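Local atomic coordinates of dihydrodipicolinate synthase (Oceanobacillus iheyensis HTE831, PDB entry 3D0C), a protein that probably catalyses the aldolase-type condensation of pyruvate with aspartate semialdehyde that opens the lysine branch of amino-acid biosynthesis. Residues 26-31 with 275-280; 36-41 with 215-220. The protein carries 1 engineered substitution. All blocks are in the same frame, centred on the assembly; numbering follows the deposited sequence.

Contact 1. Residues 26-31 with 275-280; sequences GTREID and AGVTRE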
loop_
_atom_site.group_PDB
_atom_site.type_symbol
_atom_site.label_atom_id
_atom_site.label_comp_id
_atom_site.label_asym_id
_atom_site.label_seq_id
_atom_site.Cartn_x
_atom_site.Cartn_y
_atom_site.Cartn_z
ATOM N N GLY A 26 -15.703 -9.417 -19.247
ATOM C CA GLY A 26 -14.402 -10.035 -19.066
ATOM C C GLY A 26 -13.255 -9.108 -19.407
ATOM O O GLY A 26 -12.098 -9.422 -19.133
ATOM N N THR A 27 -13.569 -7.973 -20.025
ATOM C CA THR A 27 -12.548 -6.993 -20.381
ATOM C C THR A 27 -12.183 -6.206 -19.124
ATOM O O THR A 27 -11.114 -5.605 -19.042
ATOM C CB THR A 27 -13.063 -6.000 -21.436
ATOM O OG1 THR A 27 -14.119 -5.215 -20.872
ATOM C CG2 THR A 27 -13.583 -6.740 -22.666
ATOM N N ARG A 28 -13.100 -6.216 -18.158
ATOM C CA ARG A 28 -12.938 -5.514 -16.888
ATOM C C ARG A 28 -12.886 -4.004 -17.060
ATOM O O ARG A 28 -12.504 -3.289 -16.132
ATOM C CB ARG A 28 -11.668 -5.973 -16.163
ATOM C CG ARG A 28 -11.624 -7.453 -15.780
ATOM C CD ARG A 28 -10.554 -7.679 -14.714
ATOM N NE ARG A 28 -10.172 -9.078 -14.536
ATOM C CZ ARG A 28 -10.644 -9.884 -13.587
ATOM N NH1 ARG A 28 -11.534 -9.444 -12.708
ATOM N NH2 ARG A 28 -10.199 -11.131 -13.503
ATOM N N GLU A 29 -13.254 -3.508 -18.239
ATOM C CA GLU A 29 -13.249 -2.066 -18.465
ATOM C C GLU A 29 -14.343 -1.460 -17.596
ATOM O O GLU A 29 -15.273 -2.154 -17.183
ATOM C CB GLU A 29 -13.511 -1.734 -19.938
ATOM C CG GLU A 29 -12.388 -2.136 -20.894
ATOM C CD GLU A 29 -11.050 -1.494 -20.546
ATOM O OE1 GLU A 29 -10.971 -0.245 -20.501
ATOM O OE2 GLU A 29 -10.071 -2.241 -20.320
ATOM N N ILE A 30 -14.231 -0.169 -17.310
ATOM C CA ILE A 30 -15.215 0.513 -16.482
ATOM C C ILE A 30 -16.590 0.549 -17.143
ATOM O O ILE A 30 -16.727 0.918 -18.312
ATOM C CB ILE A 30 -14.779 1.966 -16.180
ATOM C CG1 ILE A 30 -13.467 1.959 -15.387
ATOM C CG2 ILE A 30 -15.877 2.690 -15.421
ATOM C CD1 ILE A 30 -12.876 3.345 -15.144
ATOM N N ASP A 31 -17.601 0.157 -16.378
ATOM C CA ASP A 31 -18.980 0.156 -16.848
ATOM C C ASP A 31 -19.533 1.525 -16.462
ATOM O O ASP A 31 -20.079 1.705 -15.369
ATOM C CB ASP A 31 -19.745 -0.960 -16.140
ATOM C CG ASP A 31 -21.192 -1.053 -16.569
ATOM O OD1 ASP A 31 -21.663 -0.187 -17.338
ATOM O OD2 ASP A 31 -21.860 -2.004 -16.115
ATOM N N ALA A 275 -23.505 -4.247 -10.861
ATOM C CA ALA A 275 -22.248 -4.121 -10.129
ATOM C C ALA A 275 -21.063 -4.863 -10.764
ATOM O O ALA A 275 -19.919 -4.423 -10.646
ATOM C CB ALA A 275 -22.446 -4.589 -8.679
ATOM N N GLY A 276 -21.332 -5.989 -11.423
ATOM C CA GLY A 276 -20.263 -6.743 -12.053
ATOM C C GLY A 276 -19.371 -7.463 -11.055
ATOM O O GLY A 276 -19.802 -7.782 -9.945
ATOM N N VAL A 277 -18.128 -7.725 -11.453
ATOM C CA VAL A 277 -17.156 -8.411 -10.611
ATOM C C VAL A 277 -15.997 -7.481 -10.263
ATOM O O VAL A 277 -15.776 -6.474 -10.935
ATOM C CB VAL A 277 -16.566 -9.638 -11.330
ATOM C CG1 VAL A 277 -17.671 -10.625 -11.666
ATOM C CG2 VAL A 277 -15.839 -9.198 -12.597
ATOM N N THR A 278 -15.252 -7.832 -9.219
ATOM C CA THR A 278 -14.110 -7.034 -8.783
ATOM C C THR A 278 -12.890 -7.280 -9.675
ATOM O O THR A 278 -12.762 -8.346 -10.283
ATOM C CB THR A 278 -13.718 -7.385 -7.321
ATOM O OG1 THR A 278 -13.543 -8.804 -7.196
ATOM C CG2 THR A 278 -14.792 -6.921 -6.344
ATOM N N ARG A 279 -12.002 -6.292 -9.763
ATOM C CA ARG A 279 -10.778 -6.445 -10.547
ATOM C C ARG A 279 -9.742 -7.162 -9.691
ATOM O O ARG A 279 -9.924 -7.312 -8.478
ATOM C CB ARG A 279 -10.206 -5.086 -10.954
ATOM C CG ARG A 279 -10.828 -4.474 -12.194
ATOM C CD ARG A 279 -10.030 -3.267 -12.668
ATOM N NE ARG A 279 -10.583 -2.704 -13.894
ATOM C CZ ARG A 279 -10.085 -1.650 -14.533
ATOM N NH1 ARG A 279 -9.010 -1.028 -14.064
ATOM N NH2 ARG A 279 -10.662 -1.219 -15.646
ATOM N N GLU A 280 -8.664 -7.616 -10.325
ATOM C CA GLU A 280 -7.580 -8.274 -9.606
ATOM C C GLU A 280 -7.094 -7.205 -8.621
ATOM O O GLU A 280 -7.151 -6.018 -8.930
ATOM C CB GLU A 280 -6.435 -8.634 -10.569
ATOM C CG GLU A 280 -6.853 -9.418 -11.822
ATOM C CD GLU A 280 -7.213 -8.522 -13.003
ATOM O OE1 GLU A 280 -8.090 -7.646 -12.858
ATOM O OE2 GLU A 280 -6.616 -8.696 -14.088
#
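The backbone carbonyl oxygen of Arg28 is gripped side-on by the guanidinium of Arg279: NH2 lies 2.8 Å from Arg28 O and NE 3.0 Å from the same Arg28 O. Both nitrogens approach from one face of the carbonyl plane, while the oxygen sits nearly in the guanidinium plane. The N-H...O angles, 148° and 141°, are bent, as expected when two donors of one group converge on a single atom. The extended chain of Arg279 carries its guanidinium across to 26-31, and the remaining nitrogen, NH1, turns to Glu66 and Ala61 O. Replaced by alanine, this residue would probably leave the Arg28 carbonyl without its two donors and Glu66 without its salt-bridge partner. Arg28 extends toward 275-280, where Glu280 OE1 lies over one face of its guanidinium, 3.0 Å from Arg28 NE. The planes are stacked, 28° apart; with OE1 well out of the guanidinium plane no N-H points at it, and the attraction is one of charge. The other carboxylate oxygen, Glu280 OE2, bonds to Asn131 of the second subunit. An arginine from each segment thus joins the loops, one through a directed backbone grip and the other through a charge pair whose carboxylate also hydrogen-bonds across the subunit interface.

Contact 2. Residues 36-41 with 215-220; sequences DDNVEF and LVNVFP
Helix 32-44, which follows the first strand of the TIM barrel, packs here against the turn that leaves the last strand, 210-213, and leads into helix 220-232. Phe41 supplies most of the helix's side of the contact. Its ring reaches out from the helix because CG stands anti to the backbone N (chi1 178°), and the CE2-CZ side of the ring meets the carbonyls of the turn. Val216 O lies in the ring plane, 3.4 Å from Phe41 CE2, an edge-on approach that sets the weakly positive rim of the ring against a carbonyl oxygen. Asn217 O comes in obliquely, 3.5 Å from the same Phe41 CE2. At the tip, Phe41 CZ packs on Pro220 CD at 3.7 Å, with the two side chains crossing at about a right angle. The turn presenting these groups is tightly wound, since Leu215 O accepts from both Val218 N and Phe219 N. Three residues before Phe41, Asn38 brings its amide to that of Asn217, the amide planes 36° apart. Asn217 ND2 itself is bound by Gly214 O and Ile18 O, close to Thr56, a predicted pyruvate-binding residue. The helix after the first strand packing on the turn after the eighth fits the closure of a beta/alpha barrel, as in the TIM-barrel fold.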
loop_
_atom_site.group_PDB
_atom_site.type_symbol
_atom_site.label_atom_id
_atom_site.label_comp_id
_atom_site.label_asym_id
_atom_site.label_seq_id
_atom_site.Cartn_x
_atom_site.Cartn_y
_atom_site.Cartn_z
ATOM N N ASP A 36 -22.859 5.391 -13.284
ATOM C CA ASP A 36 -23.828 6.481 -13.230
ATOM C C ASP A 36 -25.027 6.046 -12.384
ATOM O O ASP A 36 -25.526 6.809 -11.555
ATOM C CB ASP A 36 -24.295 6.876 -14.646
ATOM C CG ASP A 36 -23.292 7.788 -15.378
ATOM O OD1 ASP A 36 -22.273 8.192 -14.774
ATOM O OD2 ASP A 36 -23.532 8.108 -16.565
ATOM N N ASP A 37 -25.469 4.810 -12.587
ATOM C CA ASP A 37 -26.609 4.276 -11.857
ATOM C C ASP A 37 -26.347 4.069 -10.376
ATOM O O ASP A 37 -27.259 4.192 -9.558
ATOM C CB ASP A 37 -27.059 2.960 -12.480
ATOM C CG ASP A 37 -27.633 3.154 -13.868
ATOM O OD1 ASP A 37 -28.036 4.294 -14.183
ATOM O OD2 ASP A 37 -27.689 2.171 -14.633
ATOM N N ASN A 38 -25.110 3.741 -10.028
ATOM C CA ASN A 38 -24.794 3.545 -8.621
ATOM C C ASN A 38 -24.828 4.901 -7.920
ATOM O O ASN A 38 -25.316 5.021 -6.794
ATOM C CB ASN A 38 -23.417 2.901 -8.459
ATOM C CG ASN A 38 -22.985 2.824 -7.009
ATOM O OD1 ASN A 38 -23.697 2.275 -6.166
ATOM N ND2 ASN A 38 -21.818 3.379 -6.710
ATOM N N VAL A 39 -24.314 5.921 -8.602
ATOM C CA VAL A 39 -24.290 7.280 -8.074
ATOM C C VAL A 39 -25.725 7.791 -7.899
ATOM O O VAL A 39 -26.051 8.413 -6.886
ATOM C CB VAL A 39 -23.502 8.222 -9.027
ATOM C CG1 VAL A 39 -23.589 9.667 -8.550
ATOM C CG2 VAL A 39 -22.040 7.783 -9.088
ATOM N N GLU A 40 -26.579 7.522 -8.885
ATOM C CA GLU A 40 -27.981 7.946 -8.820
ATOM C C GLU A 40 -28.678 7.248 -7.653
ATOM O O GLU A 40 -29.457 7.856 -6.921
ATOM C CB GLU A 40 -28.717 7.597 -10.122
ATOM C CG GLU A 40 -28.440 8.527 -11.294
ATOM C CD GLU A 40 -28.679 9.989 -10.957
ATOM O OE1 GLU A 40 -29.587 10.280 -10.151
ATOM O OE2 GLU A 40 -27.964 10.850 -11.511
ATOM N N PHE A 41 -28.390 5.959 -7.500
ATOM C CA PHE A 41 -28.964 5.147 -6.434
ATOM C C PHE A 41 -28.648 5.759 -5.077
ATOM O O PHE A 41 -29.522 5.867 -4.216
ATOM C CB PHE A 41 -28.391 3.730 -6.495
ATOM C CG PHE A 41 -28.879 2.827 -5.400
ATOM C CD1 PHE A 41 -30.098 2.163 -5.515
ATOM C CD2 PHE A 41 -28.119 2.637 -4.250
ATOM C CE1 PHE A 41 -30.551 1.320 -4.499
ATOM C CE2 PHE A 41 -28.561 1.797 -3.228
ATOM C CZ PHE A 41 -29.780 1.135 -3.352
ATOM N N LEU A 215 -22.233 -0.100 2.799
ATOM C CA LEU A 215 -23.543 -0.738 2.851
ATOM C C LEU A 215 -24.584 0.109 2.124
ATOM O O LEU A 215 -25.556 -0.414 1.582
ATOM C CB LEU A 215 -23.976 -0.945 4.306
ATOM C CG LEU A 215 -25.390 -1.501 4.517
ATOM C CD1 LEU A 215 -25.539 -2.828 3.792
ATOM C CD2 LEU A 215 -25.650 -1.675 6.006
ATOM N N VAL A 216 -24.379 1.419 2.110
ATOM C CA VAL A 216 -25.319 2.310 1.445
ATOM C C VAL A 216 -25.489 2.009 -0.049
ATOM O O VAL A 216 -26.441 2.488 -0.664
ATOM C CB VAL A 216 -24.914 3.790 1.622
ATOM C CG1 VAL A 216 -25.203 4.244 3.051
ATOM C CG2 VAL A 216 -23.443 3.977 1.291
ATOM N N ASN A 217 -24.580 1.225 -0.631
ATOM C CA ASN A 217 -24.669 0.870 -2.057
ATOM C C ASN A 217 -25.677 -0.255 -2.264
ATOM O O ASN A 217 -26.037 -0.577 -3.402
ATOM C CB ASN A 217 -23.311 0.386 -2.601
ATOM C CG ASN A 217 -22.271 1.488 -2.672
ATOM O OD1 ASN A 217 -22.387 2.422 -3.470
ATOM N ND2 ASN A 217 -21.241 1.382 -1.836
ATOM N N VAL A 218 -26.134 -0.848 -1.165
ATOM C CA VAL A 218 -27.059 -1.972 -1.239
ATOM C C VAL A 218 -28.327 -1.782 -0.412
ATOM O O VAL A 218 -29.437 -1.972 -0.913
ATOM C CB VAL A 218 -26.364 -3.252 -0.762
ATOM C CG1 VAL A 218 -27.173 -4.472 -1.168
ATOM C CG2 VAL A 218 -24.960 -3.309 -1.322
ATOM N N PHE A 219 -28.154 -1.422 0.857
ATOM C CA PHE A 219 -29.278 -1.207 1.768
ATOM C C PHE A 219 -29.109 0.124 2.490
ATOM O O PHE A 219 -28.957 0.164 3.709
ATOM C CB PHE A 219 -29.344 -2.339 2.804
ATOM C CG PHE A 219 -29.865 -3.635 2.258
ATOM C CD1 PHE A 219 -31.218 -3.790 1.967
ATOM C CD2 PHE A 219 -29.006 -4.702 2.032
ATOM C CE1 PHE A 219 -31.704 -4.993 1.456
ATOM C CE2 PHE A 219 -29.481 -5.907 1.522
ATOM C CZ PHE A 219 -30.833 -6.053 1.234
ATOM N N PRO A 220 -29.144 1.238 1.746
ATOM C CA PRO A 220 -28.984 2.560 2.362
ATOM C C PRO A 220 -29.957 2.863 3.506
ATOM O O PRO A 220 -29.612 3.597 4.437
ATOM C CB PRO A 220 -29.172 3.510 1.183
ATOM C CG PRO A 220 -30.153 2.775 0.325
ATOM C CD PRO A 220 -29.587 1.367 0.346
#

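From the N terminus, the chain leaves strand 15-17 and enters the loop holding 26-31, the first half of contact 1, then passes directly into helix 32-44, where 36-41 begins contact 2. It next travels round the barrel to strand 210-213, and the turn that follows this strand closes contact 2. Contact 1 closes later, at 275-280, after helix 260-270 and before helix 287-303, so contact 2 is nested inside the larger loop. The centres are about 17 Å apart and the two do not touch. Contact 2 joins helix 32-44 to the turn after the last strand, across the closure of the barrel; contact 1 ties the loop preceding helix 32-44 to the chain leading into the C-terminal helix.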